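Local coordinates for gingipain R (Porphyromonas gingivalis, PDB 1CVR), which cleaves peptide bonds after arginine as a bacterial cysteine proteinase of family C25 with a caspase-like fold, at residues 42-45 and 46-50; 225-228 and 229-232. One frame throughout, in Å; residues are numbered along the deposited sequence.

Interaction 1: 42-45 and 46-50; sequences VAED and IASPV
A43 and I46 meet in a short, weakly bonded helical turn that follows edge strand 37-42 of the four-stranded parallel sheet and leads into the loop before helix 52-64. The A43 carbonyl oxygen takes two backbone donors. I46 N lies 2.9 Å from A43 O, and A47 N makes a weak bond to the same oxygen at 3.3 Å. I46 N thus bonds to the oxygen three residues back, as in a 3-10 turn. D45 N does the same with V42 O, at 2.8 Å.

The tight part lies around the A43 oxygen. I46 CB is 3.2 Å from A43 O, and I46 CG1 follows at 3.6 Å. With CG1 anti to the carbonyl carbon (chi1 -60°) and the chain extended beyond it, the I46 side chain runs back alongside A43. It also packs on I15 of strand 11-16 and on I55 and F58 of helix 52-64. V50 CG2 reaches the same A43 residue, and V50 also touches I55 and P83.

The solvent side is looser. D45 is exposed and its CB bond points away from the following residues. S48 is exposed too, and its CB only brushes the E44 carbonyl oxygen. E44 stands at the margin. Its side chain bends at chi2 and crosses V50 at about a right angle. Its carboxylate is held by K18, whose backbone N bonds to OE1. A cis peptide precedes P49, and the chain then returns V50 to the packed side. There V50 CG2 lies 4.0 Å from A43 CB.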
loop_
_atom_site.group_PDB
_atom_site.type_symbol
_atom_site.label_atom_id
_atom_site.label_comp_id
_atom_site.label_asym_id
_atom_site.label_seq_id
_atom_site.Cartn_x
_atom_site.Cartn_y
_atom_site.Cartn_z
ATOM N N VAL A 42 10.291 -4.226 18.174
ATOM C CA VAL A 42 10.552 -2.880 18.658
ATOM C C VAL A 42 11.938 -2.485 18.147
ATOM O O VAL A 42 12.914 -3.187 18.388
ATOM C CB VAL A 42 10.516 -2.843 20.193
ATOM C CG1 VAL A 42 10.862 -1.462 20.689
ATOM C CG2 VAL A 42 9.122 -3.240 20.683
ATOM N N ALA A 43 12.007 -1.368 17.430
ATOM C CA ALA A 43 13.254 -0.897 16.843
ATOM C C ALA A 43 14.427 -0.806 17.826
ATOM O O ALA A 43 15.541 -1.245 17.512
ATOM C CB ALA A 43 13.020 0.460 16.173
ATOM N N GLU A 44 14.183 -0.223 19.000
ATOM C CA GLU A 44 15.235 -0.100 19.999
ATOM C C GLU A 44 15.701 -1.458 20.505
ATOM O O GLU A 44 16.764 -1.567 21.117
ATOM C CB GLU A 44 14.784 0.790 21.168
ATOM C CG GLU A 44 14.684 2.262 20.800
ATOM C CD GLU A 44 13.365 2.665 20.158
ATOM O OE1 GLU A 44 12.608 1.788 19.695
ATOM O OE2 GLU A 44 13.092 3.882 20.106
ATOM N N ASP A 45 14.917 -2.503 20.256
ATOM C CA ASP A 45 15.340 -3.838 20.675
ATOM C C ASP A 45 16.336 -4.396 19.670
ATOM O O ASP A 45 17.046 -5.359 19.964
ATOM C CB ASP A 45 14.160 -4.816 20.809
ATOM C CG ASP A 45 13.355 -4.593 22.071
ATOM O OD1 ASP A 45 13.857 -3.911 22.992
ATOM O OD2 ASP A 45 12.230 -5.124 22.165
ATOM N N ILE A 46 16.378 -3.803 18.479
ATOM C CA ILE A 46 17.311 -4.248 17.449
ATOM C C ILE A 46 18.654 -3.611 17.766
ATOM O O ILE A 46 19.695 -4.257 17.695
ATOM C CB ILE A 46 16.867 -3.808 16.045
ATOM C CG1 ILE A 46 15.500 -4.403 15.724
ATOM C CG2 ILE A 46 17.864 -4.297 15.017
ATOM C CD1 ILE A 46 14.905 -3.895 14.438
ATOM N N ALA A 47 18.615 -2.338 18.130
ATOM C CA ALA A 47 19.823 -1.608 18.495
ATOM C C ALA A 47 19.433 -0.231 18.999
ATOM O O ALA A 47 18.445 0.366 18.540
ATOM C CB ALA A 47 20.752 -1.479 17.306
ATOM N N SER A 48 20.204 0.268 19.959
ATOM C CA SER A 48 19.930 1.583 20.505
ATOM C C SER A 48 21.270 2.315 20.656
ATOM O O SER A 48 22.175 1.828 21.322
ATOM C CB SER A 48 19.213 1.443 21.851
ATOM O OG SER A 48 18.722 2.696 22.291
ATOM N N PRO A 49 21.419 3.478 20.007
ATOM C CA PRO A 49 20.425 4.139 19.159
ATOM C C PRO A 49 20.138 3.296 17.915
ATOM O O PRO A 49 20.966 2.485 17.494
ATOM C CB PRO A 49 21.114 5.452 18.815
ATOM C CG PRO A 49 22.557 4.999 18.706
ATOM C CD PRO A 49 22.654 4.280 20.028
ATOM N N VAL A 50 18.961 3.489 17.334
ATOM C CA VAL A 50 18.579 2.737 16.145
ATOM C C VAL A 50 19.341 3.292 14.952
ATOM O O VAL A 50 19.372 4.497 14.746
ATOM C CB VAL A 50 17.075 2.881 15.882
ATOM C CG1 VAL A 50 16.665 2.022 14.670
ATOM C CG2 VAL A 50 16.297 2.498 17.143
#

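Interaction 2: 225-228 and 229-232; sequences THVK and QLTN
H226 and Q229 run alongside each other in the same direction, three residues apart on a short helical turn. In both, CG stands anti to the carbonyl carbon, with chi1 -57° in H226. The Q229 chain stays extended beyond CG, which carries its amide to the edge of the imidazole. There Q229 NE2 lies near the ring plane, 4.0 Å from H226 CD2. It meets the edge, not a face, and the ring and amide planes are 55° apart. On one face of the ring, T225 OG1 sits over the centre. H226 ND1 is hydrogen-bonded to the backbone N of G223, which helps fix the ring's rotation.

K228 folds back over the start of the turn. Its CG sits between the backbone N and the carbonyl carbon, and the chain bends at chi3 and chi4. This curl brings K228 NZ within 3.0 Å of T225 O. A water donates to that same oxygen and accepts from Q229 NE2, so T225 O ties the two polar side chains together.

On the buried side, V227 CG1 lies 4.2 Å from L230 CD1. V227 packs on A259 and L230 on L260, both of helix 256-262. L230 also meets F199 of helix 192-201. The backbone repeats one pattern: Q229 N bonds to H226 O at 2.9 Å, and L230 N to V227 O at 3.0 Å. A second water bridges V227 O and L230 O. Such consecutive i to i+3 bonds are characteristic of a short 3-10-like turn, here in the connection between parallel strands 205-209 and 238-242.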
loop_
_atom_site.group_PDB
_atom_site.type_symbol
_atom_site.label_atom_id
_atom_site.label_comp_id
_atom_site.label_asym_id
_atom_site.label_seq_id
_atom_site.Cartn_x
_atom_site.Cartn_y
_atom_site.Cartn_z
ATOM N N THR A 225 -0.262 23.187 2.725
ATOM C CA THR A 225 -1.149 24.151 3.357
ATOM C C THR A 225 -2.613 23.977 2.922
ATOM O O THR A 225 -3.514 24.463 3.591
ATOM C CB THR A 225 -0.708 25.603 3.071
ATOM O OG1 THR A 225 -0.782 25.858 1.667
ATOM C CG2 THR A 225 0.726 25.832 3.550
ATOM N N HIS A 226 -2.859 23.290 1.811
ATOM C CA HIS A 226 -4.233 23.089 1.350
ATOM C C HIS A 226 -4.875 21.805 1.876
ATOM O O HIS A 226 -6.094 21.628 1.799
ATOM C CB HIS A 226 -4.301 23.050 -0.181
ATOM C CG HIS A 226 -3.748 24.271 -0.843
ATOM N ND1 HIS A 226 -2.539 24.275 -1.504
ATOM C CD2 HIS A 226 -4.229 25.535 -0.933
ATOM C CE1 HIS A 226 -2.298 25.487 -1.974
ATOM N NE2 HIS A 226 -3.308 26.271 -1.640
ATOM N N VAL A 227 -4.057 20.906 2.404
ATOM C CA VAL A 227 -4.565 19.643 2.909
ATOM C C VAL A 227 -5.691 19.806 3.930
ATOM O O VAL A 227 -6.625 18.987 3.950
ATOM C CB VAL A 227 -3.416 18.796 3.510
ATOM C CG1 VAL A 227 -3.950 17.473 4.023
ATOM C CG2 VAL A 227 -2.358 18.551 2.446
ATOM N N LYS A 228 -5.621 20.854 4.764
ATOM C CA LYS A 228 -6.655 21.072 5.775
ATOM C C LYS A 228 -8.027 21.309 5.144
ATOM O O LYS A 228 -9.043 21.218 5.820
ATOM C CB LYS A 228 -6.311 22.260 6.683
ATOM C CG LYS A 228 -6.314 23.612 5.973
ATOM C CD LYS A 228 -6.091 24.769 6.947
ATOM C CE LYS A 228 -4.692 24.767 7.545
ATOM N NZ LYS A 228 -3.623 25.012 6.527
ATOM N N GLN A 229 -8.069 21.602 3.854
ATOM C CA GLN A 229 -9.347 21.842 3.201
ATOM C C GLN A 229 -10.044 20.577 2.698
ATOM O O GLN A 229 -11.174 20.636 2.234
ATOM C CB GLN A 229 -9.160 22.828 2.040
ATOM C CG GLN A 229 -8.769 24.247 2.479
ATOM C CD GLN A 229 -8.797 25.238 1.324
ATOM O OE1 GLN A 229 -9.825 25.405 0.666
ATOM N NE2 GLN A 229 -7.666 25.893 1.069
ATOM N N LEU A 230 -9.371 19.435 2.789
ATOM C CA LEU A 230 -9.945 18.173 2.320
ATOM C C LEU A 230 -10.968 17.619 3.303
ATOM O O LEU A 230 -10.761 17.624 4.521
ATOM C CB LEU A 230 -8.842 17.113 2.098
ATOM C CG LEU A 230 -7.667 17.505 1.188
ATOM C CD1 LEU A 230 -6.669 16.330 1.086
ATOM C CD2 LEU A 230 -8.190 17.886 -0.173
ATOM N N THR A 231 -12.071 17.121 2.764
ATOM C CA THR A 231 -13.118 16.551 3.591
ATOM C C THR A 231 -13.548 15.192 3.035
ATOM O O THR A 231 -14.698 14.774 3.209
ATOM C CB THR A 231 -14.333 17.491 3.635
ATOM O OG1 THR A 231 -14.844 17.662 2.314
ATOM C CG2 THR A 231 -13.922 18.855 4.175
ATOM N N ASN A 232 -12.623 14.499 2.376
ATOM C CA ASN A 232 -12.929 13.195 1.798
ATOM C C ASN A 232 -12.810 12.106 2.879
ATOM O O ASN A 232 -11.985 11.199 2.794
ATOM C CB ASN A 232 -12.004 12.930 0.585
ATOM C CG ASN A 232 -10.533 12.839 0.957
ATOM O OD1 ASN A 232 -10.022 13.647 1.742
ATOM N ND2 ASN A 232 -9.831 11.867 0.363
HETATM O O HOH W 1 -5.454 26.121 3.161
HETATM O O HOH W 2 -8.427 17.476 5.714
#

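Interaction 1 comes first along the chain and interaction 2 much later. Their centres are about 35 Å apart, and their nearest atoms about 27 Å, so they do not touch. Both fall within the family C25 range, but they lie in connections to two different sheets. Residues 42-50 leave edge strand 37-42 of the four-stranded parallel sheet and lead to helix 52-64. Residues 225-232 lie in the long connection between strands 205-209 and 238-242, which are adjacent and parallel inside the six-stranded mixed sheet. Each is thus a local turn that carries the chain between regular elements of the caspase-like proteinase.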